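Local atomic coordinates of putative immunoglobulin-blocking virulence protein (Mycoplasma mycoides subsp. capri, PDB entry 7ADK), a protein that probably binds host immunoglobulins and blocks their action, serving the mycoplasma as a virulence factor. Residues K156-S161 against S565-N570; R574-A579 against P584-G589; A579-P584 against K598-N603. One frame throughout, in Å; residues are numbered along the deposited sequence.

How the contacts relate
Helix 567-579 and the long loop that follows it connect all three contacts, yet their chemistry changes with depth. Contact 1 lies at the surface, its centre about 26 Å from the centre of the chain, and rests on a salt bridge to the first turn of the helix. Contact 2, its centre about 12 Å from that of the chain, is buried and apolar, pressing the last turns of the same helix on Phe-586. Contact 3 is also buried, and sets an amide against a backbone carbonyl in one weak bond, with packing around it. The centres of contacts 2 and 3 are only about 7 Å apart, and Gln-587 NE2 probably bonds Asn-581 O between them. Ile-160 packs on Met-575 and Ala-579, joining segment 156-161 to contact 2.

Contact 1 of 3, residues K156-S161 against S565-N570; sequences KDRKIS and SYERIN
Arg-158 and Glu-567 meet through two differently shaped chains. Glu-567 has CG anti to its backbone N (chi1 -175°) and continues fully extended, which carries the carboxylate out from the start of its helix; Arg-158 has CG beside the backbone N and bends at chi2 and chi3, yet its CB already points to the other segment. The two chains cross at about a right angle. Arg-158 NH2 stands 2.8 Å from Glu-567 OE2, with an N-H...O angle of 161°, and the oxygen lies at the guanidinium edge, near its plane. OE2 receives this proton on its anti lone pair, away from the other carboxylate oxygen. A second, weak bond runs from Arg-158 NH1 to the same OE2 at 3.4 Å, so this is not a two-oxygen, two-nitrogen pairing; the two planes are in fact turned 46° apart. NH2 also forms a salt bridge to Asp-571, the second carboxylate at this guanidinium.

Both partners sit at helix ends. Arg-158 follows helix 153-157 directly, and Lys-159, with positive phi, closes that helix in a Schellman motif, Lys-159 N bonding Lys-156 O at 3.0 Å. Glu-567 opens helix 567-579, the helical connection between parallel strands 553-555 and 608-610 in a beta-alpha-beta crossover. Before it, Ser-565 OG accepts from Glu-567 N at 3.3 Å in an ST turn, and Tyr-566 holds the N-cap position. Tyr-566 O is gripped twice by Asn-570, by the backbone N at 3.1 Å and by ND2 at 2.8 Å, the latter from above the carbonyl plane.

Contact 2 of 3, residues R574-A579 against P584-G589; sequences RMVYYA and PFFQGG
Phe-586 is the residue that Met-575 and Val-576 share, and its CB points at the helix. With CG anti to its carbonyl carbon (chi1 -62°), the ring lies where Met-575 CE reaches Phe-586 CE1 at 3.3 Å and CZ of the same ring at 3.5 Å. The methionine chain is extended as far as SD and bends only at its last torsion, which brings the methyl to the far end of the ring. Val-576 works nearer the backbone: CG2 lies 3.8 Å from Phe-586 CD1, while CG1 is 3.5 Å from Phe-586 O. The methionine chain runs at a slant to Phe-586 and the valine at about a right angle to it, and no hydrogen bond crosses the contact. The backbones come close here, the CA atoms of Val-576 and Phe-586 being 5.1 Å apart.

Beyond this buried trio the chain turns outward, through partly exposed Gly-588, whose phi is positive, to solvent-exposed Gly-589; neither touches the helix segment. The helix itself widens into a pi-type turn at 575-579, where Arg-574 O accepts from both Tyr-578 N and Ala-579 N. Val-576 also packs on Leu-554 of strand 553-555, and Tyr-517 of strand 516-517, an outermost strand of the parallel sheet within this chain, touches both Val-576 and Phe-586.

Contact 3 of 3, residues A579-P584 against K598-N603; sequences ARNNEP and KKLGQN
A type I beta turn from Arg-580 to Glu-583, formed as the chain leaves helix 567-579, presents Asn-581 to the 3-10 segment 600-602. A chi1 of 177° swings the Asn-581 amide away from its own backbone N and across to Leu-600, the residue whose CA lies nearest its own. Asn-581 ND2 is 3.3 Å from Leu-600 O, but the N-H...O angle of 121° makes this a weak bond. The same carbonyl also accepts from Arg-636 NH1, so the oxygen does not depend on the amide. The remaining contact is packing: Asn-581 ND2 lies 3.7 Å from Leu-600 CG and 3.7 Å from Asn-603 CB, so it touches both side chains.

Both segments belong to the long loop that leads from helix 567-579 to strand 608-610, the return half of a beta-alpha-beta crossover, and each is shaped by its own local bonds. In the turn, Glu-583 N bonds Arg-580 O at 3.2 Å. The side chains of the turn's first and last residues pair as well: Arg-580 NE donates to Glu-583 OE2 at 3.0 Å, nearly straight at 170° and in the guanidinium plane, a buried salt bridge on the far side of the turn from Leu-600. On the other segment, Lys-599 is the centre of an inverse gamma turn, and Gln-602 N bonds Lys-599 O at 3.0 Å. Asn-603 ND2 reaches that carbonyl too, though weakly, while its OD1 takes the backbone N of Gly-593. Leu-600 leans its side chain on Tyr-578 of the helix.

Contact 1 of 3, residues K156-S161 against S565-N570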
loop_
_atom_site.group_PDB
_atom_site.type_symbol
_atom_site.label_atom_id
_atom_site.label_comp_id
_atom_site.label_asym_id
_atom_site.label_seq_id
_atom_site.Cartn_x
_atom_site.Cartn_y
_atom_site.Cartn_z
ATOM N N LYS A 156 34.711 -27.355 -10.602
ATOM C CA LYS A 156 34.347 -27.869 -11.929
ATOM C C LYS A 156 33.556 -29.166 -11.838
ATOM O O LYS A 156 32.525 -29.285 -12.490
ATOM C CB LYS A 156 35.600 -27.967 -12.811
ATOM C CG LYS A 156 35.243 -28.291 -14.270
ATOM C CD LYS A 156 36.426 -28.105 -15.231
ATOM C CE LYS A 156 36.796 -26.636 -15.483
ATOM N NZ LYS A 156 35.824 -25.942 -16.353
ATOM N N ASP A 157 33.968 -30.117 -11.002
ATOM C CA ASP A 157 33.341 -31.446 -10.993
ATOM C C ASP A 157 31.942 -31.496 -10.342
ATOM O O ASP A 157 31.144 -32.364 -10.690
ATOM C CB ASP A 157 34.326 -32.510 -10.482
ATOM C CG ASP A 157 34.610 -32.552 -8.980
ATOM O OD1 ASP A 157 33.669 -32.729 -8.188
ATOM O OD2 ASP A 157 35.790 -32.536 -8.595
ATOM N N ARG A 158 31.586 -30.524 -9.490
ATOM C CA ARG A 158 30.207 -30.276 -9.018
ATOM C C ARG A 158 29.357 -29.412 -9.965
ATOM O O ARG A 158 28.217 -29.094 -9.636
ATOM C CB ARG A 158 30.222 -29.652 -7.611
ATOM C CG ARG A 158 30.882 -30.493 -6.516
ATOM C CD ARG A 158 30.285 -31.886 -6.330
ATOM N NE ARG A 158 28.872 -31.863 -5.926
ATOM C CZ ARG A 158 28.103 -32.920 -5.763
ATOM N NH1 ARG A 158 28.521 -34.125 -5.918
ATOM N NH2 ARG A 158 26.869 -32.816 -5.435
ATOM N N LYS A 159 29.899 -28.984 -11.111
ATOM C CA LYS A 159 29.249 -28.092 -12.091
ATOM C C LYS A 159 28.681 -26.828 -11.432
ATOM O O LYS A 159 27.504 -26.495 -11.551
ATOM C CB LYS A 159 28.243 -28.867 -12.968
ATOM C CG LYS A 159 28.889 -30.075 -13.671
ATOM C CD LYS A 159 28.069 -30.586 -14.858
ATOM C CE LYS A 159 28.173 -29.694 -16.098
ATOM N NZ LYS A 159 29.496 -29.760 -16.742
ATOM N N ILE A 160 29.545 -26.178 -10.660
ATOM C CA ILE A 160 29.228 -25.067 -9.753
ATOM C C ILE A 160 30.072 -23.818 -10.083
ATOM O O ILE A 160 29.672 -22.703 -9.772
ATOM C CB ILE A 160 29.361 -25.587 -8.301
ATOM C CG1 ILE A 160 28.775 -24.630 -7.264
ATOM C CG2 ILE A 160 30.820 -25.934 -7.979
ATOM C CD1 ILE A 160 29.112 -25.027 -5.825
ATOM N N SER A 161 31.205 -23.972 -10.770
ATOM C CA SER A 161 31.958 -22.898 -11.437
ATOM C C SER A 161 31.200 -22.334 -12.643
ATOM O O SER A 161 30.141 -22.834 -13.020
ATOM C CB SER A 161 33.342 -23.409 -11.872
ATOM O OG SER A 161 33.244 -24.522 -12.736
ATOM N N SER A 565 18.329 -35.567 1.563
ATOM C CA SER A 565 19.649 -35.087 1.210
ATOM C C SER A 565 19.744 -33.587 1.268
ATOM O O SER A 565 18.893 -32.959 0.832
ATOM C CB SER A 565 20.031 -35.565 -0.145
ATOM O OG SER A 565 21.316 -35.193 -0.479
ATOM N N TYR A 566 20.889 -33.032 1.654
ATOM C CA TYR A 566 21.119 -31.576 1.676
ATOM C C TYR A 566 22.178 -31.215 0.617
ATOM O O TYR A 566 22.671 -30.095 0.567
ATOM C CB TYR A 566 21.533 -31.120 3.092
ATOM C CG TYR A 566 20.396 -30.939 4.081
ATOM C CD1 TYR A 566 19.654 -29.744 4.073
ATOM C CD2 TYR A 566 20.083 -31.947 5.010
ATOM C CE1 TYR A 566 18.604 -29.554 4.990
ATOM C CE2 TYR A 566 19.022 -31.771 5.916
ATOM C CZ TYR A 566 18.278 -30.573 5.910
ATOM O OH TYR A 566 17.243 -30.421 6.774
ATOM N N GLU A 567 22.485 -32.138 -0.290
ATOM C CA GLU A 567 23.525 -32.032 -1.303
ATOM C C GLU A 567 23.252 -30.941 -2.351
ATOM O O GLU A 567 24.077 -30.041 -2.512
ATOM C CB GLU A 567 23.692 -33.435 -1.892
ATOM C CG GLU A 567 24.806 -33.605 -2.898
ATOM C CD GLU A 567 24.928 -35.016 -3.478
ATOM O OE1 GLU A 567 24.462 -36.005 -2.869
ATOM O OE2 GLU A 567 25.538 -35.149 -4.562
ATOM N N ARG A 568 22.075 -30.951 -2.990
ATOM C CA ARG A 568 21.728 -29.979 -4.036
ATOM C C ARG A 568 21.665 -28.547 -3.510
ATOM O O ARG A 568 22.023 -27.623 -4.227
ATOM C CB ARG A 568 20.415 -30.379 -4.716
ATOM C CG ARG A 568 20.397 -30.019 -6.196
ATOM C CD ARG A 568 19.008 -30.180 -6.818
ATOM N NE ARG A 568 19.076 -30.253 -8.287
ATOM C CZ ARG A 568 18.461 -29.514 -9.189
ATOM N NH1 ARG A 568 17.628 -28.570 -8.914
ATOM N NH2 ARG A 568 18.695 -29.719 -10.438
ATOM N N ILE A 569 21.253 -28.348 -2.255
ATOM C CA ILE A 569 21.242 -27.036 -1.612
ATOM C C ILE A 569 22.665 -26.569 -1.304
ATOM O O ILE A 569 22.993 -25.449 -1.650
ATOM C CB ILE A 569 20.320 -27.016 -0.380
ATOM C CG1 ILE A 569 18.861 -27.267 -0.803
ATOM C CG2 ILE A 569 20.422 -25.671 0.328
ATOM C CD1 ILE A 569 17.902 -27.518 0.329
ATOM N N ASN A 570 23.544 -27.377 -0.718
ATOM C CA ASN A 570 24.926 -26.974 -0.454
ATOM C C ASN A 570 25.743 -26.651 -1.719
ATOM O O ASN A 570 26.605 -25.774 -1.670
ATOM C CB ASN A 570 25.608 -28.067 0.368
ATOM C CG ASN A 570 25.288 -27.942 1.833
ATOM O OD1 ASN A 570 25.885 -27.170 2.554
ATOM N ND2 ASN A 570 24.350 -28.689 2.317
#

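Contact 2 of 3, residues R574-A579 against P584-G589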
loop_
_atom_site.group_PDB
_atom_site.type_symbol
_atom_site.label_atom_id
_atom_site.label_comp_id
_atom_site.label_asym_id
_atom_site.label_seq_id
_atom_site.Cartn_x
_atom_site.Cartn_y
_atom_site.Cartn_z
ATOM N N ARG A 574 26.881 -22.616 -2.229
ATOM C CA ARG A 574 28.291 -22.307 -2.497
ATOM C C ARG A 574 28.511 -21.731 -3.897
ATOM O O ARG A 574 29.454 -20.966 -4.063
ATOM C CB ARG A 574 29.138 -23.560 -2.221
ATOM C CG ARG A 574 30.653 -23.299 -2.260
ATOM C CD ARG A 574 31.458 -24.518 -1.800
ATOM N NE ARG A 574 32.904 -24.254 -1.666
ATOM C CZ ARG A 574 33.796 -24.147 -2.633
ATOM N NH1 ARG A 574 33.456 -24.159 -3.875
ATOM N NH2 ARG A 574 35.053 -24.049 -2.373
ATOM N N MET A 575 27.638 -22.003 -4.875
ATOM C CA MET A 575 27.683 -21.372 -6.200
ATOM C C MET A 575 27.736 -19.853 -6.087
ATOM O O MET A 575 28.624 -19.192 -6.617
ATOM C CB MET A 575 26.472 -21.784 -7.054
ATOM C CG MET A 575 26.779 -21.522 -8.526
ATOM S SD MET A 575 25.393 -21.608 -9.668
ATOM C CE MET A 575 24.681 -19.992 -9.377
ATOM N N VAL A 576 26.822 -19.298 -5.308
ATOM C CA VAL A 576 26.718 -17.865 -5.063
ATOM C C VAL A 576 27.796 -17.380 -4.098
ATOM O O VAL A 576 28.502 -16.413 -4.364
ATOM C CB VAL A 576 25.324 -17.567 -4.516
ATOM C CG1 VAL A 576 25.133 -16.087 -4.323
ATOM C CG2 VAL A 576 24.258 -18.096 -5.452
ATOM N N TYR A 577 27.945 -18.067 -2.969
ATOM C CA TYR A 577 28.792 -17.605 -1.885
ATOM C C TYR A 577 30.287 -17.757 -2.154
ATOM O O TYR A 577 31.041 -17.038 -1.509
ATOM C CB TYR A 577 28.333 -18.264 -0.572
ATOM C CG TYR A 577 26.934 -17.887 -0.056
ATOM C CD1 TYR A 577 26.257 -16.748 -0.536
ATOM C CD2 TYR A 577 26.306 -18.664 0.940
ATOM C CE1 TYR A 577 24.998 -16.392 -0.042
ATOM C CE2 TYR A 577 25.032 -18.314 1.431
ATOM C CZ TYR A 577 24.372 -17.173 0.940
ATOM O OH TYR A 577 23.153 -16.809 1.414
ATOM N N TYR A 578 30.751 -18.607 -3.081
ATOM C CA TYR A 578 32.190 -18.781 -3.376
ATOM C C TYR A 578 32.553 -19.204 -4.807
ATOM O O TYR A 578 33.495 -18.648 -5.353
ATOM C CB TYR A 578 32.844 -19.775 -2.410
ATOM C CG TYR A 578 32.820 -19.375 -0.948
ATOM C CD1 TYR A 578 33.697 -18.381 -0.478
ATOM C CD2 TYR A 578 31.899 -19.967 -0.070
ATOM C CE1 TYR A 578 33.641 -17.972 0.867
ATOM C CE2 TYR A 578 31.836 -19.557 1.269
ATOM C CZ TYR A 578 32.710 -18.564 1.741
ATOM O OH TYR A 578 32.625 -18.185 3.036
ATOM N N ALA A 579 31.865 -20.158 -5.432
ATOM C CA ALA A 579 32.312 -20.717 -6.713
ATOM C C ALA A 579 32.133 -19.761 -7.911
ATOM O O ALA A 579 32.907 -19.816 -8.863
ATOM C CB ALA A 579 31.607 -22.047 -6.959
ATOM N N PRO A 584 29.558 -10.022 -10.659
ATOM C CA PRO A 584 28.693 -9.023 -10.029
ATOM C C PRO A 584 27.287 -9.481 -9.625
ATOM O O PRO A 584 26.745 -8.998 -8.641
ATOM C CB PRO A 584 28.579 -7.899 -11.046
ATOM C CG PRO A 584 29.808 -8.036 -11.925
ATOM C CD PRO A 584 30.069 -9.532 -11.929
ATOM N N PHE A 585 26.658 -10.398 -10.361
ATOM C CA PHE A 585 25.284 -10.837 -10.062
ATOM C C PHE A 585 25.202 -11.618 -8.751
ATOM O O PHE A 585 24.268 -11.466 -7.967
ATOM C CB PHE A 585 24.717 -11.677 -11.216
ATOM C CG PHE A 585 23.265 -12.072 -11.021
ATOM C CD1 PHE A 585 22.929 -13.298 -10.420
ATOM C CD2 PHE A 585 22.242 -11.183 -11.387
ATOM C CE1 PHE A 585 21.589 -13.628 -10.198
ATOM C CE2 PHE A 585 20.903 -11.518 -11.163
ATOM C CZ PHE A 585 20.574 -12.741 -10.570
ATOM N N PHE A 586 26.197 -12.456 -8.471
ATOM C CA PHE A 586 26.254 -13.276 -7.258
ATOM C C PHE A 586 26.679 -12.504 -6.002
ATOM O O PHE A 586 26.739 -13.076 -4.919
ATOM C CB PHE A 586 27.101 -14.524 -7.523
ATOM C CG PHE A 586 26.494 -15.394 -8.594
ATOM C CD1 PHE A 586 25.238 -15.982 -8.402
ATOM C CD2 PHE A 586 27.119 -15.521 -9.836
ATOM C CE1 PHE A 586 24.630 -16.720 -9.427
ATOM C CE2 PHE A 586 26.505 -16.233 -10.870
ATOM C CZ PHE A 586 25.264 -16.843 -10.670
ATOM N N GLN A 587 26.913 -11.198 -6.121
ATOM C CA GLN A 587 27.284 -10.327 -5.009
ATOM C C GLN A 587 26.096 -9.646 -4.325
ATOM O O GLN A 587 26.264 -8.981 -3.312
ATOM C CB GLN A 587 28.314 -9.305 -5.485
ATOM C CG GLN A 587 29.638 -10.008 -5.802
ATOM C CD GLN A 587 30.556 -9.219 -6.709
ATOM O OE1 GLN A 587 30.431 -8.027 -6.919
ATOM N NE2 GLN A 587 31.543 -9.863 -7.265
ATOM N N GLY A 588 24.878 -9.786 -4.830
ATOM C CA GLY A 588 23.733 -9.041 -4.315
ATOM C C GLY A 588 23.820 -7.534 -4.572
ATOM O O GLY A 588 24.553 -7.084 -5.446
ATOM N N GLY A 589 23.069 -6.735 -3.816
ATOM C CA GLY A 589 22.911 -5.290 -4.030
ATOM C C GLY A 589 24.055 -4.367 -3.589
ATOM O O GLY A 589 23.997 -3.186 -3.857
#

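Contact 3 of 3, residues A579-P584 against K598-N603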
loop_
_atom_site.group_PDB
_atom_site.type_symbol
_atom_site.label_atom_id
_atom_site.label_comp_id
_atom_site.label_asym_id
_atom_site.label_seq_id
_atom_site.Cartn_x
_atom_site.Cartn_y
_atom_site.Cartn_z
ATOM N N ALA A 579 31.865 -20.158 -5.432
ATOM C CA ALA A 579 32.312 -20.717 -6.713
ATOM C C ALA A 579 32.133 -19.761 -7.911
ATOM O O ALA A 579 32.907 -19.816 -8.863
ATOM C CB ALA A 579 31.607 -22.047 -6.959
ATOM N N ARG A 580 31.141 -18.865 -7.875
ATOM C CA ARG A 580 30.918 -17.793 -8.862
ATOM C C ARG A 580 30.901 -16.404 -8.212
ATOM O O ARG A 580 30.491 -15.426 -8.820
ATOM C CB ARG A 580 29.657 -18.081 -9.694
ATOM C CG ARG A 580 29.813 -19.293 -10.612
ATOM C CD ARG A 580 28.525 -19.684 -11.337
ATOM N NE ARG A 580 28.224 -18.786 -12.455
ATOM C CZ ARG A 580 27.143 -18.792 -13.212
ATOM N NH1 ARG A 580 27.036 -17.948 -14.178
ATOM N NH2 ARG A 580 26.160 -19.629 -13.060
ATOM N N ASN A 581 31.358 -16.271 -6.968
ATOM C CA ASN A 581 31.228 -15.044 -6.189
ATOM C C ASN A 581 31.954 -13.839 -6.807
ATOM O O ASN A 581 31.555 -12.707 -6.567
ATOM C CB ASN A 581 31.723 -15.324 -4.767
ATOM C CG ASN A 581 31.703 -14.114 -3.855
ATOM O OD1 ASN A 581 30.714 -13.771 -3.241
ATOM N ND2 ASN A 581 32.812 -13.443 -3.701
ATOM N N ASN A 582 33.031 -14.013 -7.566
ATOM C CA ASN A 582 33.733 -12.861 -8.132
ATOM C C ASN A 582 32.934 -12.142 -9.240
ATOM O O ASN A 582 33.285 -11.029 -9.612
ATOM C CB ASN A 582 35.151 -13.276 -8.540
ATOM C CG ASN A 582 35.213 -14.099 -9.796
ATOM O OD1 ASN A 582 34.454 -15.033 -9.995
ATOM N ND2 ASN A 582 36.108 -13.761 -10.675
ATOM N N GLU A 583 31.851 -12.729 -9.743
ATOM C CA GLU A 583 30.933 -12.116 -10.705
ATOM C C GLU A 583 29.943 -11.149 -10.031
ATOM O O GLU A 583 29.432 -11.468 -8.961
ATOM C CB GLU A 583 30.088 -13.175 -11.420
ATOM C CG GLU A 583 30.858 -14.318 -12.084
ATOM C CD GLU A 583 29.924 -15.375 -12.695
ATOM O OE1 GLU A 583 28.822 -15.008 -13.163
ATOM O OE2 GLU A 583 30.290 -16.564 -12.748
ATOM N N PRO A 584 29.558 -10.022 -10.659
ATOM C CA PRO A 584 28.693 -9.023 -10.029
ATOM C C PRO A 584 27.287 -9.481 -9.625
ATOM O O PRO A 584 26.745 -8.998 -8.641
ATOM C CB PRO A 584 28.579 -7.899 -11.046
ATOM C CG PRO A 584 29.808 -8.036 -11.925
ATOM C CD PRO A 584 30.069 -9.532 -11.929
ATOM N N LYS A 598 40.329 -12.566 -5.399
ATOM C CA LYS A 598 41.185 -13.182 -4.373
ATOM C C LYS A 598 40.418 -13.420 -3.080
ATOM O O LYS A 598 40.158 -14.562 -2.707
ATOM C CB LYS A 598 42.461 -12.345 -4.146
ATOM C CG LYS A 598 43.418 -12.982 -3.128
ATOM C CD LYS A 598 44.680 -12.150 -2.915
ATOM C CE LYS A 598 45.608 -12.772 -1.879
ATOM N NZ LYS A 598 46.842 -12.011 -1.695
ATOM N N LYS A 599 40.065 -12.339 -2.381
ATOM C CA LYS A 599 39.426 -12.375 -1.058
ATOM C C LYS A 599 37.911 -12.418 -1.202
ATOM O O LYS A 599 37.220 -11.457 -0.884
ATOM C CB LYS A 599 39.886 -11.185 -0.199
ATOM C CG LYS A 599 41.371 -11.206 0.155
ATOM C CD LYS A 599 41.689 -10.052 1.098
ATOM C CE LYS A 599 43.173 -9.989 1.449
ATOM N NZ LYS A 599 43.609 -8.603 1.693
ATOM N N LEU A 600 37.371 -13.542 -1.655
ATOM C CA LEU A 600 35.933 -13.762 -1.834
ATOM C C LEU A 600 35.129 -13.387 -0.576
ATOM O O LEU A 600 34.038 -12.838 -0.696
ATOM C CB LEU A 600 35.690 -15.222 -2.236
ATOM C CG LEU A 600 35.833 -15.536 -3.722
ATOM C CD1 LEU A 600 37.111 -15.056 -4.366
ATOM C CD2 LEU A 600 35.785 -17.032 -3.910
ATOM N N GLY A 601 35.687 -13.590 0.614
ATOM C CA GLY A 601 35.106 -13.208 1.895
ATOM C C GLY A 601 34.761 -11.728 2.096
ATOM O O GLY A 601 33.728 -11.435 2.690
ATOM N N GLN A 602 35.572 -10.794 1.589
ATOM C CA GLN A 602 35.361 -9.341 1.748
ATOM C C GLN A 602 34.252 -8.771 0.849
ATOM O O GLN A 602 33.857 -7.620 0.993
ATOM C CB GLN A 602 36.681 -8.590 1.512
ATOM C CG GLN A 602 37.827 -8.921 2.479
ATOM C CD GLN A 602 37.647 -8.381 3.890
ATOM O OE1 GLN A 602 36.574 -8.139 4.372
ATOM N NE2 GLN A 602 38.672 -8.201 4.645
ATOM N N ASN A 603 33.741 -9.561 -0.084
ATOM C CA ASN A 603 32.727 -9.186 -1.053
ATOM C C ASN A 603 31.309 -9.401 -0.525
ATOM O O ASN A 603 31.093 -10.220 0.363
ATOM C CB ASN A 603 32.993 -9.984 -2.328
ATOM C CG ASN A 603 34.279 -9.550 -2.975
ATOM O OD1 ASN A 603 34.285 -8.681 -3.817
ATOM N ND2 ASN A 603 35.415 -10.034 -2.549
#